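Local atomic coordinates of protein LRIM1 (Anopheles gambiae, PDB entry 3O53), a protein that forms a heterodimeric complex with the leucine-rich repeat protein APL1C that regulates complement-like immunity in the mosquito. Residues L60-L65 against L82-L87. Residues are numbered along the deposited sequence; the frame is centred on the assembly and turned at random.
With NAG (2-acetamido-2-deoxy-beta-D-glucopyranose), chain C.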
ATOM      1  N   LEU A  60       2.304 -25.834 -10.501  1.00 49.92           N
ATOM      2  CA  LEU A  60       1.481 -24.635 -10.608  1.00 51.00           C
ATOM      3  C   LEU A  60       2.208 -23.401 -10.050  1.00 46.94           C
ATOM      4  O   LEU A  60       2.550 -23.347  -8.867  1.00 38.38           O
ATOM      5  CB  LEU A  60       0.160 -24.856  -9.872  1.00 49.41           C
ATOM      6  CG  LEU A  60      -0.824 -23.689  -9.838  1.00 46.68           C
ATOM      7  CD1 LEU A  60      -1.492 -23.503 -11.192  1.00 44.47           C
ATOM      8  CD2 LEU A  60      -1.857 -23.952  -8.754  1.00 43.11           C
ATOM      9  N   GLU A  61       2.449 -22.422 -10.920  1.00 42.06           N
ATOM     10  CA  GLU A  61       3.133 -21.184 -10.544  1.00 41.78           C
ATOM     11  C   GLU A  61       2.207 -19.971 -10.507  1.00 36.31           C
ATOM     12  O   GLU A  61       2.483 -19.001  -9.810  1.00 39.79           O
ATOM     13  CB  GLU A  61       4.274 -20.901 -11.529  1.00 46.75           C
ATOM     14  CG  GLU A  61       5.391 -21.917 -11.462  1.00 49.00           C
ATOM     15  CD  GLU A  61       6.504 -21.626 -12.446  1.00 53.62           C
ATOM     16  OE1 GLU A  61       6.609 -20.471 -12.911  1.00 51.55           O
ATOM     17  OE2 GLU A  61       7.276 -22.559 -12.753  1.00 54.76           O
ATOM     18  N   LEU A  62       1.114 -20.004 -11.262  1.00 38.88           N
ATOM     19  CA  LEU A  62       0.210 -18.854 -11.299  1.00 43.55           C
ATOM     20  C   LEU A  62      -1.221 -19.328 -11.189  1.00 47.60           C
ATOM     21  O   LEU A  62      -1.630 -20.246 -11.892  1.00 50.60           O
ATOM     22  CB  LEU A  62       0.396 -18.044 -12.590  1.00 40.16           C
ATOM     23  CG  LEU A  62      -0.426 -16.751 -12.700  1.00 47.29           C
ATOM     24  CD1 LEU A  62       0.244 -15.748 -13.643  1.00 52.75           C
ATOM     25  CD2 LEU A  62      -1.855 -17.035 -13.142  1.00 44.17           C
ATOM     26  N   LEU A  63      -1.978 -18.691 -10.309  1.00 39.09           N
ATOM     27  CA  LEU A  63      -3.365 -19.064 -10.073  1.00 36.42           C
ATOM     28  C   LEU A  63      -4.220 -17.812 -10.083  1.00 38.93           C
ATOM     29  O   LEU A  63      -3.955 -16.868  -9.343  1.00 36.97           O
ATOM     30  CB  LEU A  63      -3.497 -19.778  -8.726  1.00 35.25           C
ATOM     31  CG  LEU A  63      -4.907 -20.199  -8.312  1.00 40.09           C
ATOM     32  CD1 LEU A  63      -5.496 -21.207  -9.296  1.00 39.59           C
ATOM     33  CD2 LEU A  63      -4.890 -20.778  -6.904  1.00 39.30           C
ATOM     34  N   ASN A  64      -5.259 -17.810 -10.905  1.00 36.34           N
ATOM     35  CA  ASN A  64      -6.124 -16.646 -11.036  1.00 42.22           C
ATOM     36  C   ASN A  64      -7.531 -16.944 -10.529  1.00 48.18           C
ATOM     37  O   ASN A  64      -8.280 -17.690 -11.151  1.00 41.74           O
ATOM     38  CB  ASN A  64      -6.175 -16.206 -12.498  1.00 45.95           C
ATOM     39  CG  ASN A  64      -6.636 -14.769 -12.665  1.00 49.43           C
ATOM     40  OD1 ASN A  64      -7.470 -14.275 -11.905  1.00 44.60           O
ATOM     41  ND2 ASN A  64      -6.095 -14.097 -13.682  1.00 61.30           N
ATOM     42  N   LEU A  65      -7.875 -16.369  -9.384  1.00 46.98           N
ATOM     43  CA  LEU A  65      -9.177 -16.579  -8.761  1.00 41.74           C
ATOM     44  C   LEU A  65     -10.038 -15.323  -8.816  1.00 41.01           C
ATOM     45  O   LEU A  65     -11.070 -15.254  -8.148  1.00 33.79           O
ATOM     46  CB  LEU A  65      -8.998 -16.984  -7.290  1.00 39.70           C
ATOM     47  CG  LEU A  65      -8.127 -18.218  -7.046  1.00 42.82           C
ATOM     48  CD1 LEU A  65      -7.906 -18.442  -5.559  1.00 35.84           C
ATOM     49  CD2 LEU A  65      -8.758 -19.442  -7.686  1.00 47.03           C
ATOM     50  N   LEU A  82       3.504 -21.978  -5.856  1.00 42.65           N
ATOM     51  CA  LEU A  82       2.798 -20.789  -6.316  1.00 44.07           C
ATOM     52  C   LEU A  82       3.659 -19.521  -6.218  1.00 42.03           C
ATOM     53  O   LEU A  82       4.225 -19.227  -5.167  1.00 42.66           O
ATOM     54  CB  LEU A  82       1.518 -20.611  -5.497  1.00 44.92           C
ATOM     55  CG  LEU A  82       0.415 -19.801  -6.172  1.00 45.16           C
ATOM     56  CD1 LEU A  82      -0.108 -20.527  -7.407  1.00 45.08           C
ATOM     57  CD2 LEU A  82      -0.709 -19.527  -5.175  1.00 43.45           C
ATOM     58  N   ARG A  83       3.755 -18.787  -7.326  1.00 37.55           N
ATOM     59  CA  ARG A  83       4.530 -17.549  -7.396  1.00 40.51           C
ATOM     60  C   ARG A  83       3.624 -16.337  -7.562  1.00 36.64           C
ATOM     61  O   ARG A  83       3.917 -15.255  -7.068  1.00 36.43           O
ATOM     62  CB  ARG A  83       5.521 -17.591  -8.574  1.00 39.05           C
ATOM     63  CG  ARG A  83       6.513 -18.743  -8.510  1.00 44.35           C
ATOM     64  CD  ARG A  83       7.307 -18.888  -9.811  1.00 46.21           C
ATOM     65  NE  ARG A  83       8.290 -17.820  -9.977  1.00 49.95           N
ATOM     66  CZ  ARG A  83       9.055 -17.657 -11.054  1.00 57.92           C
ATOM     67  NH1 ARG A  83       8.960 -18.497 -12.078  1.00 52.87           N
ATOM     68  NH2 ARG A  83       9.918 -16.649 -11.107  1.00 51.56           N
ATOM     69  N   THR A  84       2.524 -16.510  -8.276  1.00 39.55           N
ATOM     70  CA  THR A  84       1.634 -15.397  -8.556  1.00 41.91           C
ATOM     71  C   THR A  84       0.221 -15.820  -8.213  1.00 35.69           C
ATOM     72  O   THR A  84      -0.237 -16.863  -8.647  1.00 36.04           O
ATOM     73  CB  THR A  84       1.719 -14.986 -10.040  1.00 41.05           C
ATOM     74  OG1 THR A  84       3.066 -14.624 -10.347  1.00 42.90           O
ATOM     75  CG2 THR A  84       0.815 -13.799 -10.339  1.00 37.93           C
ATOM     76  N   LEU A  85      -0.454 -15.010  -7.406  1.00 35.35           N
ATOM     77  CA  LEU A  85      -1.819 -15.291  -7.004  1.00 34.78           C
ATOM     78  C   LEU A  85      -2.643 -14.045  -7.225  1.00 32.99           C
ATOM     79  O   LEU A  85      -2.296 -12.983  -6.731  1.00 33.17           O
ATOM     80  CB  LEU A  85      -1.863 -15.673  -5.523  1.00 29.39           C
ATOM     81  CG  LEU A  85      -3.253 -15.908  -4.936  1.00 31.76           C
ATOM     82  CD1 LEU A  85      -3.929 -17.101  -5.611  1.00 34.84           C
ATOM     83  CD2 LEU A  85      -3.150 -16.132  -3.435  1.00 32.16           C
ATOM     84  N   ASP A  86      -3.739 -14.169  -7.959  1.00 30.53           N
ATOM     85  CA  ASP A  86      -4.637 -13.042  -8.159  1.00 34.01           C
ATOM     86  C   ASP A  86      -6.043 -13.395  -7.675  1.00 41.97           C
ATOM     87  O   ASP A  86      -6.710 -14.240  -8.258  1.00 40.93           O
ATOM     88  CB  ASP A  86      -4.662 -12.657  -9.639  1.00 36.83           C
ATOM     89  CG  ASP A  86      -5.517 -11.423  -9.917  1.00 48.31           C
ATOM     90  OD1 ASP A  86      -6.355 -11.052  -9.070  1.00 43.84           O
ATOM     91  OD2 ASP A  86      -5.357 -10.824 -10.999  1.00 51.20           O
ATOM     92  N   LEU A  87      -6.492 -12.766  -6.595  1.00 36.91           N
ATOM     93  CA  LEU A  87      -7.869 -12.945  -6.144  1.00 39.42           C
ATOM     94  C   LEU A  87      -8.602 -11.610  -6.086  1.00 39.60           C
ATOM     95  O   LEU A  87      -9.534 -11.444  -5.307  1.00 31.90           O
ATOM     96  CB  LEU A  87      -7.921 -13.623  -4.779  1.00 34.55           C
ATOM     97  CG  LEU A  87      -7.293 -12.845  -3.627  1.00 35.71           C
ATOM     98  CD1 LEU A  87      -8.078 -13.047  -2.335  1.00 33.04           C
ATOM     99  CD2 LEU A  87      -5.843 -13.271  -3.476  1.00 35.14           C
TER
HETATM  100  C1  NAG C   1      -6.681 -12.796 -13.867  1.00 40.37           C
HETATM  101  C2  NAG C   1      -5.556 -11.991 -14.493  1.00 40.52           C
HETATM  102  C3  NAG C   1      -6.045 -10.586 -14.810  1.00 49.25           C
HETATM  103  C4  NAG C   1      -7.342 -10.628 -15.604  1.00 54.83           C
HETATM  104  C5  NAG C   1      -8.374 -11.508 -14.920  1.00 48.97           C
HETATM  105  C6  NAG C   1      -9.622 -11.631 -15.784  1.00 51.25           C
HETATM  106  C7  NAG C   1      -3.257 -12.366 -13.769  1.00 42.63           C
HETATM  107  C8  NAG C   1      -2.294 -12.154 -12.646  1.00 34.65           C
HETATM  108  N2  NAG C   1      -4.473 -11.885 -13.549  1.00 37.24           N
HETATM  109  O3  NAG C   1      -5.032  -9.892 -15.493  1.00 42.04           O
HETATM  110  O4  NAG C   1      -7.849  -9.326 -15.689  1.00 62.23           O
HETATM  111  O5  NAG C   1      -7.828 -12.789 -14.687  1.00 46.80           O
HETATM  112  O6  NAG C   1      -9.275 -12.267 -16.996  1.00 48.13           O
HETATM  113  O7  NAG C   1      -2.917 -12.945 -14.804  1.00 48.28           O
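Glu61 and Arg83 extend alongside each other in the same direction and meet in a salt bridge. Arg83 NH1 donates to Glu61 OE1 at 3.2 Å, from above the carboxylate plane; the carboxylate and guanidinium planes are 54° apart. The bend at chi3 of Arg83 (72°) turns the guanidinium edge to the acid, and its NH2 makes a second salt bridge, to Glu102. In the backbone, Glu61 O accepts two bonds, from Arg83 N and from Thr84 N (2.9 Å). Leu63 N to Thr84 O, Asp86 N to Leu63 O and Leu65 N to Asp86 O (2.7 Å) continue the parallel ladder. These are neighbouring strands of the leucine-rich repeat solenoid, the domain of LRIM1 present here. Leu63 and Leu85 turn to its interior, against Leu76. Leu82 CD1 reaches Leu63 CB at 3.7 Å and lies beside Leu60. Leu63 CD2 meets Leu85 CD1 at 4.0 Å, their side chains parallel, while Leu65 crosses Leu85 at an angle. On the face that carries Leu62, Thr84, Asn64 and Asp86, Leu62 CG rests against Thr84 CB (3.8 Å). Asn64 ND2 carries the N-linked NAG, and Asn64 OD1 is bonded to Ser66. The sugar's N2 donates to Asp86 OD2 at 2.9 Å, tying the glycan to the next strand; Asp86 OD1 accepts from Asn88 N.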